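Local coordinates for protein tudor (Drosophila melanogaster, PDB 4Q5W) that may act in piRNA-mediated transposon repression with Aubergine and AGO3 and binds proteins in a methylation-dependent way, here as its extended-Tudor 9 fragment, at residues T14-Q20 and V106-M112; E33-G37 and E62-S66. All coordinates share one frame; numbering follows the deposited sequence.

How the contacts relate
Contacts 1 and 2 lie in the two halves of the extended Tudor domain. T14-Q20 with V106-M112 (contact 1) belongs to the SN-like half, where a strand before the core Tudor domain pairs with one after it. E33-G37 with E62-S66 (contact 2) sits where helix 25-37 lies against a strand of the core Tudor domain. The centres are about 22 Å apart, and contact 2 falls within the chain between the two segments of contact 1. The regions meet where V106 N is 4.2 Å from R65 NH1. D83 joins them: its OD1 accepts from V106 N and forms a salt bridge with R65. Extended Tudor domains of this family bind symmetrically dimethylated arginine.

Contact 1 of 2, residues T14-Q20 and V106-M112; sequences TSRIYLQ and VAEICSM
I17 and C110 form a hydrogen-bonded pair between antiparallel strands 16-20 and 108-112. The strands are strongly twisted, with 133° between their directions. I17 N gives a bond to C110 O (2.8 Å), and C110 N returns one to I17 O (2.9 Å). L19 and E108 are bonded in the same way. Y18 and I109 form the non-hydrogen-bonded pair between them. Beyond the I17 end, M112 N reaches T14 O at 2.9 Å. These bonds join two strands far apart in sequence within the five-stranded sheet of the SN-like half.

On the Y18 face, I109 CG1 sits over one face of the Y18 ring, 3.9 Å from its centroid, in a CH-pi contact. Its chi1 of -57° sets CG1 beside the backbone N, and the chain runs alongside the tyrosine. I109 CD1 continues to the ring's hydroxyl end and also lies over a face of the R16 guanidinium, 3.7 Å from NH1. A107 CB meets the Y18 ring at its edge instead, 4.0 Å from CD2.

On the opposite face, I17 CD1 presses against M112 CG at a tight 3.5 Å. Both side chains also touch F129 of helix 122-134 and L156 of strand 153-158. At the far end, Q20 CG packs on V106 CG1 (3.8 Å), while the Q20 amide bonds to D83 O.

The paired backbone groups largely satisfy each other in this buried region. One face packs through the apolar side chains of I17 and M112 against helix 122-134; on the other, aromatic and arginine planes rest on an isoleucine.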
ATOM      1  N   THR A  14       2.934  10.990   1.266  1.00 18.27           N
ATOM      2  CA  THR A  14       2.628  11.382  -0.113  1.00 18.76           C
ATOM      3  C   THR A  14       3.753  11.027  -1.085  1.00 16.08           C
ATOM      4  O   THR A  14       3.541  10.989  -2.301  1.00 14.53           O
ATOM      5  CB  THR A  14       2.227  12.874  -0.245  1.00 12.33           C
ATOM      6  OG1 THR A  14       3.321  13.709   0.151  1.00 15.48           O
ATOM      7  CG2 THR A  14       1.015  13.176   0.621  1.00 15.74           C
ATOM      8  N   SER A  15       4.937  10.746  -0.546  1.00 13.21           N
ATOM      9  CA  SER A  15       6.090  10.401  -1.373  1.00 13.39           C
ATOM     10  C   SER A  15       6.367   8.900  -1.410  1.00 15.20           C
ATOM     11  O   SER A  15       7.358   8.464  -2.003  1.00 13.97           O
ATOM     12  CB  SER A  15       7.337  11.152  -0.909  1.00 16.49           C
ATOM     13  OG  SER A  15       7.190  12.538  -1.165  1.00 15.66           O
ATOM     14  N   ARG A  16       5.482   8.123  -0.789  1.00 13.53           N
ATOM     15  CA  ARG A  16       5.641   6.675  -0.748  1.00 13.89           C
ATOM     16  C   ARG A  16       4.271   6.015  -0.765  1.00 11.01           C
ATOM     17  O   ARG A  16       3.669   5.758   0.281  1.00 12.23           O
ATOM     18  CB  ARG A  16       6.458   6.255   0.485  1.00 15.42           C
ATOM     19  CG  ARG A  16       6.815   4.770   0.522  1.00 19.45           C
ATOM     20  CD  ARG A  16       7.794   4.477   1.646  1.00 22.15           C
ATOM     21  NE  ARG A  16       7.964   3.048   1.878  1.00 20.66           N
ATOM     22  CZ  ARG A  16       8.947   2.320   1.362  1.00 24.26           C
ATOM     23  NH1 ARG A  16       9.030   1.024   1.628  1.00 27.02           N
ATOM     24  NH2 ARG A  16       9.843   2.886   0.568  1.00 24.57           N
ATOM     25  N   ILE A  17       3.781   5.756  -1.973  1.00  9.00           N
ATOM     26  CA  ILE A  17       2.436   5.248  -2.167  1.00 13.34           C
ATOM     27  C   ILE A  17       2.519   3.923  -2.910  1.00 13.73           C
ATOM     28  O   ILE A  17       3.143   3.853  -3.964  1.00 16.22           O
ATOM     29  CB  ILE A  17       1.609   6.246  -3.011  1.00 11.14           C
ATOM     30  CG1 ILE A  17       1.545   7.609  -2.321  1.00  9.99           C
ATOM     31  CG2 ILE A  17       0.186   5.728  -3.261  1.00 13.03           C
ATOM     32  CD1 ILE A  17       0.883   8.665  -3.187  1.00 14.01           C
ATOM     33  N   TYR A  18       1.906   2.884  -2.348  1.00 14.13           N
ATOM     34  CA  TYR A  18       1.835   1.565  -2.983  1.00 11.43           C
ATOM     35  C   TYR A  18       0.648   1.478  -3.934  1.00 11.82           C
ATOM     36  O   TYR A  18      -0.480   1.751  -3.531  1.00 13.21           O
ATOM     37  CB  TYR A  18       1.687   0.478  -1.911  1.00  9.74           C
ATOM     38  CG  TYR A  18       2.943   0.230  -1.107  1.00 12.77           C
ATOM     39  CD1 TYR A  18       3.284   1.054  -0.041  1.00 15.50           C
ATOM     40  CD2 TYR A  18       3.771  -0.841  -1.401  1.00 14.09           C
ATOM     41  CE1 TYR A  18       4.429   0.824   0.702  1.00 17.58           C
ATOM     42  CE2 TYR A  18       4.923  -1.082  -0.662  1.00 16.26           C
ATOM     43  CZ  TYR A  18       5.244  -0.245   0.387  1.00 18.64           C
ATOM     44  OH  TYR A  18       6.387  -0.483   1.120  1.00 17.83           O
ATOM     45  N   LEU A  19       0.898   1.101  -5.192  1.00 12.40           N
ATOM     46  CA  LEU A  19      -0.162   0.978  -6.191  1.00 13.14           C
ATOM     47  C   LEU A  19      -0.072  -0.340  -6.925  1.00 12.73           C
ATOM     48  O   LEU A  19       1.019  -0.795  -7.251  1.00 14.32           O
ATOM     49  CB  LEU A  19      -0.045   2.062  -7.280  1.00 19.69           C
ATOM     50  CG  LEU A  19      -0.368   3.512  -6.969  1.00 28.35           C
ATOM     51  CD1 LEU A  19       0.764   4.073  -6.193  1.00 34.43           C
ATOM     52  CD2 LEU A  19      -0.579   4.310  -8.234  1.00 28.31           C
ATOM     53  N   GLN A  20      -1.224  -0.914  -7.243  1.00 11.95           N
ATOM     54  CA  GLN A  20      -1.261  -2.084  -8.105  1.00 14.04           C
ATOM     55  C   GLN A  20      -1.721  -1.658  -9.488  1.00 14.98           C
ATOM     56  O   GLN A  20      -2.856  -1.234  -9.658  1.00 11.34           O
ATOM     57  CB  GLN A  20      -2.211  -3.129  -7.533  1.00 11.25           C
ATOM     58  CG  GLN A  20      -1.773  -3.633  -6.164  1.00 13.47           C
ATOM     59  CD  GLN A  20      -2.764  -4.612  -5.583  1.00 14.61           C
ATOM     60  OE1 GLN A  20      -3.876  -4.764  -6.093  1.00 12.60           O
ATOM     61  NE2 GLN A  20      -2.357  -5.307  -4.526  1.00 14.19           N
ATOM     62  N   VAL A 106       3.270  -7.505  -6.064  1.00  9.69           N
ATOM     63  CA  VAL A 106       2.352  -6.937  -7.045  1.00 11.44           C
ATOM     64  C   VAL A 106       2.410  -5.409  -7.001  1.00 14.52           C
ATOM     65  O   VAL A 106       2.686  -4.762  -8.021  1.00 11.49           O
ATOM     66  CB  VAL A 106       0.937  -7.444  -6.793  1.00 12.10           C
ATOM     67  CG1 VAL A 106      -0.076  -6.699  -7.660  1.00 10.94           C
ATOM     68  CG2 VAL A 106       0.878  -8.944  -7.066  1.00 12.32           C
ATOM     69  N   ALA A 107       2.198  -4.845  -5.814  1.00 13.72           N
ATOM     70  CA  ALA A 107       2.268  -3.390  -5.627  1.00 14.81           C
ATOM     71  C   ALA A 107       3.639  -2.804  -5.946  1.00 19.82           C
ATOM     72  O   ALA A 107       4.677  -3.379  -5.595  1.00 18.96           O
ATOM     73  CB  ALA A 107       1.873  -3.013  -4.204  1.00 14.71           C
ATOM     74  N   GLU A 108       3.636  -1.649  -6.609  1.00 11.75           N
ATOM     75  CA  GLU A 108       4.857  -0.902  -6.862  1.00 14.67           C
ATOM     76  C   GLU A 108       4.769   0.400  -6.084  1.00 17.91           C
ATOM     77  O   GLU A 108       3.677   0.900  -5.834  1.00 18.16           O
ATOM     78  CB  GLU A 108       5.018  -0.619  -8.353  1.00 19.11           C
ATOM     79  CG  GLU A 108       5.120  -1.877  -9.186  1.00 25.84           C
ATOM     80  CD  GLU A 108       5.040  -1.616 -10.678  1.00 31.25           C
ATOM     81  OE1 GLU A 108       4.743  -2.574 -11.418  1.00 33.94           O
ATOM     82  OE2 GLU A 108       5.270  -0.463 -11.112  1.00 30.56           O
ATOM     83  N   ILE A 109       5.913   0.944  -5.692  1.00 18.30           N
ATOM     84  CA  ILE A 109       5.926   2.191  -4.941  1.00 14.79           C
ATOM     85  C   ILE A 109       6.178   3.396  -5.845  1.00 12.66           C
ATOM     86  O   ILE A 109       7.091   3.392  -6.677  1.00 14.59           O
ATOM     87  CB  ILE A 109       7.009   2.173  -3.858  1.00 12.64           C
ATOM     88  CG1 ILE A 109       6.805   0.989  -2.914  1.00 17.30           C
ATOM     89  CG2 ILE A 109       7.011   3.485  -3.084  1.00 17.38           C
ATOM     90  CD1 ILE A 109       7.940   0.807  -1.917  1.00 18.81           C
ATOM     91  N   CYS A 110       5.352   4.425  -5.688  1.00 13.69           N
ATOM     92  CA  CYS A 110       5.542   5.678  -6.409  0.70 10.94           C
ATOM     93  C   CYS A 110       5.428   6.851  -5.455  1.00 11.70           C
ATOM     94  O   CYS A 110       5.017   6.688  -4.307  1.00 12.20           O
ATOM     95  CB  CYS A 110       4.498   5.821  -7.509  0.70 11.92           C
ATOM     96  SG  CYS A 110       4.597   4.514  -8.734  0.70 18.42           S
ATOM     97  N   SER A 111       5.773   8.036  -5.944  1.00 12.87           N
ATOM     98  CA  SER A 111       5.739   9.245  -5.135  1.00 13.35           C
ATOM     99  C   SER A 111       4.975  10.344  -5.855  1.00 12.12           C
ATOM    100  O   SER A 111       5.135  10.517  -7.054  1.00 15.51           O
ATOM    101  CB  SER A 111       7.168   9.721  -4.877  1.00 16.45           C
ATOM    102  OG  SER A 111       7.183  11.006  -4.262  1.00 16.96           O
ATOM    103  N   MET A 112       4.154  11.096  -5.128  1.00 11.51           N
ATOM    104  CA  MET A 112       3.606  12.316  -5.699  1.00 10.27           C
ATOM    105  C   MET A 112       4.717  13.352  -5.725  1.00 15.09           C
ATOM    106  O   MET A 112       5.777  13.164  -5.117  1.00 13.96           O
ATOM    107  CB  MET A 112       2.421  12.837  -4.874  1.00 13.17           C
ATOM    108  CG  MET A 112       1.364  11.783  -4.601  1.00 22.11           C
ATOM    109  SD  MET A 112       0.002  12.405  -3.596  1.00 27.18           S
ATOM    110  CE  MET A 112      -0.732  13.436  -4.838  1.00 14.14           C
TER

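Contact 2 of 2, residues E33-G37 and E62-S66; sequences EKLNG and EFYRS
N36 and F63 are linked by a side-chain to backbone bond: F63 N donates to N36 OD1 at 2.8 Å. The donor is tilted 22° from the plane of the amide carbonyl. The same oxygen lies at the edge of the F63 ring, 3.5 Å from CD1. N36 chi1 of -67° swings the amide beside its own backbone N, from where it extends to the strand. N36 ND2 bonds to C32 O one turn back, which helps fix the amide's rotation.

The E62 side chain crosses that of N36 at about a right angle. Its carboxylate plane is turned 52° from the amide plane, and E62 CB is 3.3 Å from N36 OD1. A water ties the groups together: it accepts from N36 ND2 and donates to E62 OE1 and to F63 O.

L35, one residue earlier on the helix, points at the strand. Its CB faces F63 CB at 4.2 Å, while its CD1 branch comes in at 3.6 Å from R65 N. The L35 and R65 side chains also cross at about a right angle, with L35 CD1 3.8 Å from R65 CG. The R65 guanidinium is held elsewhere, by a salt bridge to D83.

L35 and F63 both pack on V54 of strand 52-56. Here the C-terminal part of helix 25-37, the connecting helix of an extended Tudor domain, docks on the beta sheet of its core Tudor domain.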
ATOM      1  N   GLU A  33      -6.576 -16.212  -4.612  1.00 17.62           N
ATOM      2  CA  GLU A  33      -7.345 -17.449  -4.729  1.00 18.31           C
ATOM      3  C   GLU A  33      -6.516 -18.640  -4.266  1.00 18.35           C
ATOM      4  O   GLU A  33      -6.996 -19.497  -3.527  1.00 20.64           O
ATOM      5  CB  GLU A  33      -7.832 -17.672  -6.163  1.00 22.79           C
ATOM      6  CG  GLU A  33      -8.193 -19.114  -6.450  1.00 33.27           C
ATOM      7  CD  GLU A  33      -9.485 -19.265  -7.219  1.00 48.92           C
ATOM      8  OE1 GLU A  33      -9.480 -19.028  -8.447  1.00 50.39           O
ATOM      9  OE2 GLU A  33     -10.505 -19.626  -6.593  1.00 57.11           O
ATOM     10  N   LYS A  34      -5.262 -18.692  -4.692  1.00 12.83           N
ATOM     11  CA  LYS A  34      -4.414 -19.814  -4.307  1.00 13.10           C
ATOM     12  C   LYS A  34      -4.091 -19.825  -2.807  1.00 20.01           C
ATOM     13  O   LYS A  34      -4.123 -20.880  -2.160  1.00 19.57           O
ATOM     14  CB  LYS A  34      -3.142 -19.826  -5.150  1.00 15.92           C
ATOM     15  CG  LYS A  34      -3.375 -20.334  -6.569  1.00 18.53           C
ATOM     16  CD  LYS A  34      -2.138 -20.117  -7.429  1.00 23.32           C
ATOM     17  CE  LYS A  34      -2.299 -20.750  -8.800  1.00 27.28           C
ATOM     18  NZ  LYS A  34      -2.339 -22.233  -8.709  1.00 33.96           N
ATOM     19  N   LEU A  35      -3.790 -18.658  -2.246  1.00 18.84           N
ATOM     20  CA  LEU A  35      -3.491 -18.583  -0.812  1.00 21.29           C
ATOM     21  C   LEU A  35      -4.707 -18.871   0.070  1.00 21.78           C
ATOM     22  O   LEU A  35      -4.573 -19.422   1.161  1.00 22.39           O
ATOM     23  CB  LEU A  35      -2.880 -17.228  -0.442  1.00 19.74           C
ATOM     24  CG  LEU A  35      -1.430 -16.998  -0.871  1.00 16.15           C
ATOM     25  CD1 LEU A  35      -0.989 -15.605  -0.479  1.00 13.05           C
ATOM     26  CD2 LEU A  35      -0.511 -18.058  -0.245  1.00 13.33           C
ATOM     27  N   ASN A  36      -5.899 -18.504  -0.389  1.00 18.52           N
ATOM     28  CA  ASN A  36      -7.088 -18.714   0.432  1.00 20.14           C
ATOM     29  C   ASN A  36      -7.876 -19.983   0.111  1.00 24.77           C
ATOM     30  O   ASN A  36      -8.950 -20.206   0.671  1.00 27.14           O
ATOM     31  CB  ASN A  36      -8.004 -17.498   0.349  1.00 22.46           C
ATOM     32  CG  ASN A  36      -7.394 -16.277   0.997  1.00 24.60           C
ATOM     33  OD1 ASN A  36      -7.438 -16.121   2.215  1.00 20.45           O
ATOM     34  ND2 ASN A  36      -6.809 -15.408   0.185  1.00 26.91           N
ATOM     35  N   GLY A  37      -7.339 -20.820  -0.774  1.00 24.93           N
ATOM     36  CA  GLY A  37      -8.089 -21.953  -1.286  1.00 26.46           C
ATOM     37  C   GLY A  37      -7.620 -23.307  -0.796  1.00 31.05           C
ATOM     38  O   GLY A  37      -8.334 -24.300  -0.914  1.00 33.24           O
ATOM     39  N   GLU A  62      -8.312 -13.216   5.712  1.00 19.01           N
ATOM     40  CA  GLU A  62      -7.732 -13.843   4.531  1.00 16.08           C
ATOM     41  C   GLU A  62      -6.209 -13.908   4.596  1.00 17.45           C
ATOM     42  O   GLU A  62      -5.581 -13.261   5.439  1.00 16.51           O
ATOM     43  CB  GLU A  62      -8.174 -13.104   3.266  1.00 23.04           C
ATOM     44  CG  GLU A  62      -9.658 -13.268   2.954  1.00 26.58           C
ATOM     45  CD  GLU A  62     -10.066 -12.549   1.686  1.00 37.41           C
ATOM     46  OE1 GLU A  62      -9.228 -11.800   1.134  1.00 40.29           O
ATOM     47  OE2 GLU A  62     -11.222 -12.732   1.244  1.00 40.48           O
ATOM     48  N   PHE A  63      -5.615 -14.669   3.679  1.00 17.97           N
ATOM     49  CA  PHE A  63      -4.174 -14.925   3.714  1.00 18.44           C
ATOM     50  C   PHE A  63      -3.381 -14.111   2.692  1.00 15.71           C
ATOM     51  O   PHE A  63      -3.842 -13.890   1.574  1.00 18.72           O
ATOM     52  CB  PHE A  63      -3.903 -16.427   3.560  1.00 15.15           C
ATOM     53  CG  PHE A  63      -4.408 -17.257   4.720  1.00 17.13           C
ATOM     54  CD1 PHE A  63      -5.696 -17.772   4.716  1.00 19.80           C
ATOM     55  CD2 PHE A  63      -3.596 -17.518   5.811  1.00 14.89           C
ATOM     56  CE1 PHE A  63      -6.166 -18.528   5.778  1.00 21.90           C
ATOM     57  CE2 PHE A  63      -4.057 -18.285   6.877  1.00 21.35           C
ATOM     58  CZ  PHE A  63      -5.343 -18.788   6.861  1.00 24.44           C
ATOM     59  N   TYR A  64      -2.186 -13.676   3.090  1.00 10.72           N
ATOM     60  CA  TYR A  64      -1.378 -12.754   2.304  1.00 12.11           C
ATOM     61  C   TYR A  64       0.103 -13.128   2.301  1.00 14.30           C
ATOM     62  O   TYR A  64       0.645 -13.589   3.314  1.00 16.61           O
ATOM     63  CB  TYR A  64      -1.491 -11.361   2.907  1.00 10.05           C
ATOM     64  CG  TYR A  64      -2.852 -10.740   2.765  1.00 12.41           C
ATOM     65  CD1 TYR A  64      -3.868 -11.022   3.662  1.00 11.82           C
ATOM     66  CD2 TYR A  64      -3.112  -9.847   1.738  1.00 15.93           C
ATOM     67  CE1 TYR A  64      -5.130 -10.441   3.528  1.00 13.17           C
ATOM     68  CE2 TYR A  64      -4.360  -9.257   1.603  1.00 16.08           C
ATOM     69  CZ  TYR A  64      -5.357  -9.551   2.499  1.00 19.92           C
ATOM     70  OH  TYR A  64      -6.595  -8.958   2.355  1.00 23.07           O
ATOM     71  N   ARG A  65       0.769 -12.899   1.175  1.00 13.99           N
ATOM     72  CA  ARG A  65       2.214 -12.999   1.150  1.00 11.63           C
ATOM     73  C   ARG A  65       2.796 -11.912   2.035  1.00 13.60           C
ATOM     74  O   ARG A  65       2.349 -10.764   1.995  1.00 12.40           O
ATOM     75  CB  ARG A  65       2.754 -12.838  -0.264  1.00 11.28           C
ATOM     76  CG  ARG A  65       2.319 -13.946  -1.208  1.00 10.43           C
ATOM     77  CD  ARG A  65       3.286 -14.052  -2.362  1.00 10.73           C
ATOM     78  NE  ARG A  65       3.250 -12.861  -3.210  1.00 15.65           N
ATOM     79  CZ  ARG A  65       4.118 -12.629  -4.186  1.00 13.60           C
ATOM     80  NH1 ARG A  65       4.021 -11.520  -4.916  1.00 15.68           N
ATOM     81  NH2 ARG A  65       5.080 -13.511  -4.431  1.00 13.13           N
ATOM     82  N   SER A  66       3.806 -12.268   2.821  1.00 11.44           N
ATOM     83  CA  SER A  66       4.351 -11.343   3.805  1.00 10.20           C
ATOM     84  C   SER A  66       5.863 -11.394   3.904  1.00 14.83           C
ATOM     85  O   SER A  66       6.489 -12.382   3.528  1.00 15.32           O
ATOM     86  CB  SER A  66       3.757 -11.642   5.181  1.00 13.86           C
ATOM     87  OG  SER A  66       3.918 -13.020   5.496  1.00 24.55           O
TER
HETATM   88  O   HOH W   1      -6.124 -12.266   0.283  1.00 29.68           O